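Local coordinates for antifreeze protein (Marinomonas primoryensis, PDB 5JUH) that probably forms the calcium-binding C-terminal RTX region through which a giant ice- and diatom-binding adhesin is exported by type I secretion, at residues 95-100 with 112-117. Sequence-based numbering, arbitrary orientation.
With CA (calcium ion), chain H; CA (calcium ion), chain G.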
loop_
_atom_site.group_PDB
_atom_site.type_symbol
_atom_site.label_atom_id
_atom_site.label_comp_id
_atom_site.label_asym_id
_atom_site.label_seq_id
_atom_site.Cartn_x
_atom_site.Cartn_y
_atom_site.Cartn_z
ATOM N N ASP A 95 6.921 -2.022 8.456
ATOM C CA ASP A 95 7.389 -0.818 7.764
ATOM C C ASP A 95 6.249 -0.225 7.007
ATOM O O ASP A 95 5.444 -0.929 6.369
ATOM C CB ASP A 95 8.553 -1.222 6.830
ATOM C CG ASP A 95 9.673 -1.861 7.592
ATOM O OD1 ASP A 95 10.209 -1.224 8.508
ATOM O OD2 ASP A 95 9.949 -3.027 7.357
ATOM N N ILE A 96 6.240 1.111 6.958
ATOM C CA ILE A 96 5.254 1.825 6.132
ATOM C C ILE A 96 6.002 2.275 4.857
ATOM O O ILE A 96 7.040 2.924 4.924
ATOM C CB ILE A 96 4.711 3.076 6.849
ATOM C CG1 ILE A 96 3.939 2.654 8.081
ATOM C CG2 ILE A 96 3.905 3.941 5.894
ATOM C CD1 ILE A 96 3.640 3.772 9.040
ATOM N N PHE A 97 5.448 1.915 3.729
ATOM C CA PHE A 97 5.933 2.400 2.463
ATOM C C PHE A 97 5.010 3.469 1.966
ATOM O O PHE A 97 3.828 3.238 1.737
ATOM C CB PHE A 97 6.015 1.245 1.392
ATOM C CG PHE A 97 6.889 0.096 1.859
ATOM C CD1 PHE A 97 8.224 0.056 1.558
ATOM C CD2 PHE A 97 6.371 -1.011 2.554
ATOM C CE1 PHE A 97 9.044 -0.976 1.962
ATOM C CE2 PHE A 97 7.180 -2.040 2.978
ATOM C CZ PHE A 97 8.484 -2.047 2.643
ATOM N N ILE A 98 5.542 4.696 1.890
ATOM C CA ILE A 98 4.749 5.803 1.333
ATOM C C ILE A 98 4.883 5.897 -0.141
ATOM O O ILE A 98 6.005 5.900 -0.623
ATOM C CB ILE A 98 5.197 7.163 1.999
ATOM C CG1 ILE A 98 5.083 7.110 3.530
ATOM C CG2 ILE A 98 4.348 8.295 1.448
ATOM C CD1 ILE A 98 5.640 8.363 4.235
ATOM N N LEU A 99 3.790 5.890 -0.864
ATOM C CA LEU A 99 3.846 5.846 -2.310
ATOM C C LEU A 99 3.248 7.149 -2.886
ATOM O O LEU A 99 2.256 7.653 -2.456
ATOM C CB LEU A 99 3.020 4.636 -2.846
ATOM C CG LEU A 99 3.745 3.332 -2.424
ATOM C CD1 LEU A 99 2.815 2.216 -2.856
ATOM C CD2 LEU A 99 5.039 3.135 -3.162
ATOM N N ASN A 100 3.895 7.593 -3.918
ATOM C CA ASN A 100 3.519 8.750 -4.732
ATOM C C ASN A 100 2.697 8.321 -5.899
ATOM O O ASN A 100 2.953 7.302 -6.566
ATOM C CB ASN A 100 4.790 9.536 -5.123
ATOM C CG ASN A 100 5.749 8.736 -5.945
ATOM O OD1 ASN A 100 6.190 9.200 -7.109
ATOM N ND2 ASN A 100 6.120 7.581 -5.434
ATOM N N THR A 112 10.379 -4.334 -2.575
ATOM C CA THR A 112 10.951 -5.670 -2.779
ATOM C C THR A 112 10.384 -6.730 -1.822
ATOM O O THR A 112 10.284 -7.880 -2.311
ATOM C CB THR A 112 12.433 -5.731 -2.660
ATOM O OG1 THR A 112 12.816 -5.497 -1.328
ATOM C CG2 THR A 112 13.182 -4.718 -3.562
ATOM N N ASP A 113 9.893 -6.342 -0.627
ATOM C CA ASP A 113 9.690 -7.326 0.399
ATOM C C ASP A 113 8.440 -6.964 1.220
ATOM O O ASP A 113 8.480 -7.052 2.487
ATOM C CB ASP A 113 10.926 -7.410 1.316
ATOM C CG ASP A 113 11.108 -6.090 2.163
ATOM O OD1 ASP A 113 10.708 -4.958 1.689
ATOM O OD2 ASP A 113 11.692 -6.246 3.267
ATOM N N PHE A 114 7.324 -6.623 0.550
ATOM C CA PHE A 114 6.150 -6.241 1.325
ATOM C C PHE A 114 5.615 -7.512 2.018
ATOM O O PHE A 114 5.204 -8.431 1.322
ATOM C CB PHE A 114 5.081 -5.667 0.416
ATOM C CG PHE A 114 3.857 -5.151 1.152
ATOM C CD1 PHE A 114 3.956 -3.948 1.781
ATOM C CD2 PHE A 114 2.674 -5.859 1.242
ATOM C CE1 PHE A 114 2.933 -3.436 2.474
ATOM C CE2 PHE A 114 1.548 -5.344 1.941
ATOM C CZ PHE A 114 1.734 -4.151 2.559
ATOM N N ASN A 115 5.465 -7.429 3.327
ATOM C CA ASN A 115 4.903 -8.524 4.123
ATOM C C ASN A 115 3.580 -8.014 4.636
ATOM O O ASN A 115 3.519 -7.226 5.582
ATOM C CB ASN A 115 5.853 -8.891 5.237
ATOM C CG ASN A 115 5.333 -9.984 6.115
ATOM O OD1 ASN A 115 4.189 -10.421 6.004
ATOM N ND2 ASN A 115 6.119 -10.394 7.069
ATOM N N ALA A 116 2.486 -8.603 4.165
ATOM C CA ALA A 116 1.147 -8.088 4.447
ATOM C C ALA A 116 0.789 -8.268 5.947
ATOM O O ALA A 116 -0.170 -7.603 6.420
ATOM C CB ALA A 116 0.034 -8.731 3.602
ATOM N N ALA A 117 1.399 -9.240 6.635
ATOM C CA ALA A 117 1.113 -9.398 8.058
ATOM C C ALA A 117 1.797 -8.369 8.943
ATOM O O ALA A 117 1.420 -8.247 10.121
ATOM C CB ALA A 117 1.665 -10.734 8.511
HETATM CA CA CA H . 12.209 -2.397 8.946
HETATM CA CA CA G . 9.163 -5.166 7.135
HETATM O O HOH W 1 9.401 -5.144 4.767
HETATM O O HOH W 2 8.635 -7.484 7.212
#
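The ring of Phe-97 meets the edge of the Phe-114 ring: CD2 of Phe-97 lies near the Phe-114 plane, 3.9 Å from Phe-114 CD1, while the approach to the Phe-97 ring itself is oblique. Asp-113 also reaches that ring obliquely, its OD1 3.8 Å from Phe-97 CZ, with the carboxylate plane turned 82° from the ring plane. In the plane of the Phe-97 ring, at its edge, sits water 1. The two phenyl groups come from a strand and from a loop of the same chain: the side chain of Phe-97 leaves its strand toward the 112-117 loop, whereas Phe-114 starts off to one side and is carried back by CG standing anti to the backbone N (chi1 -176°). Leu-77, Leu-88 and Leu-121 also pack against Phe-97. Strand 96-98 runs parallel between strands 76-78 and 120-122, part of a stack of short parallel strands linked by calcium-binding turns, the beta-roll of RTX proteins; Phe-97 and Phe-114 belong to its apolar interior. On the polar flank, Asp-95 joins two calcium ions. Its carboxylate grips one through both oxygens, OD1 at 2.4 Å and OD2 at a longer 2.8 Å, and OD2 bridges to the second at 2.3 Å. Water 1, bound to this second calcium ion at 2.4 Å, is placed to donate to Asp-113 O (3.1 Å), though it has more acceptors near it than protons to give. The Asp-113 carboxylate is itself held by the backbone N of Leu-91, whose carbonyl O also ligates that calcium ion.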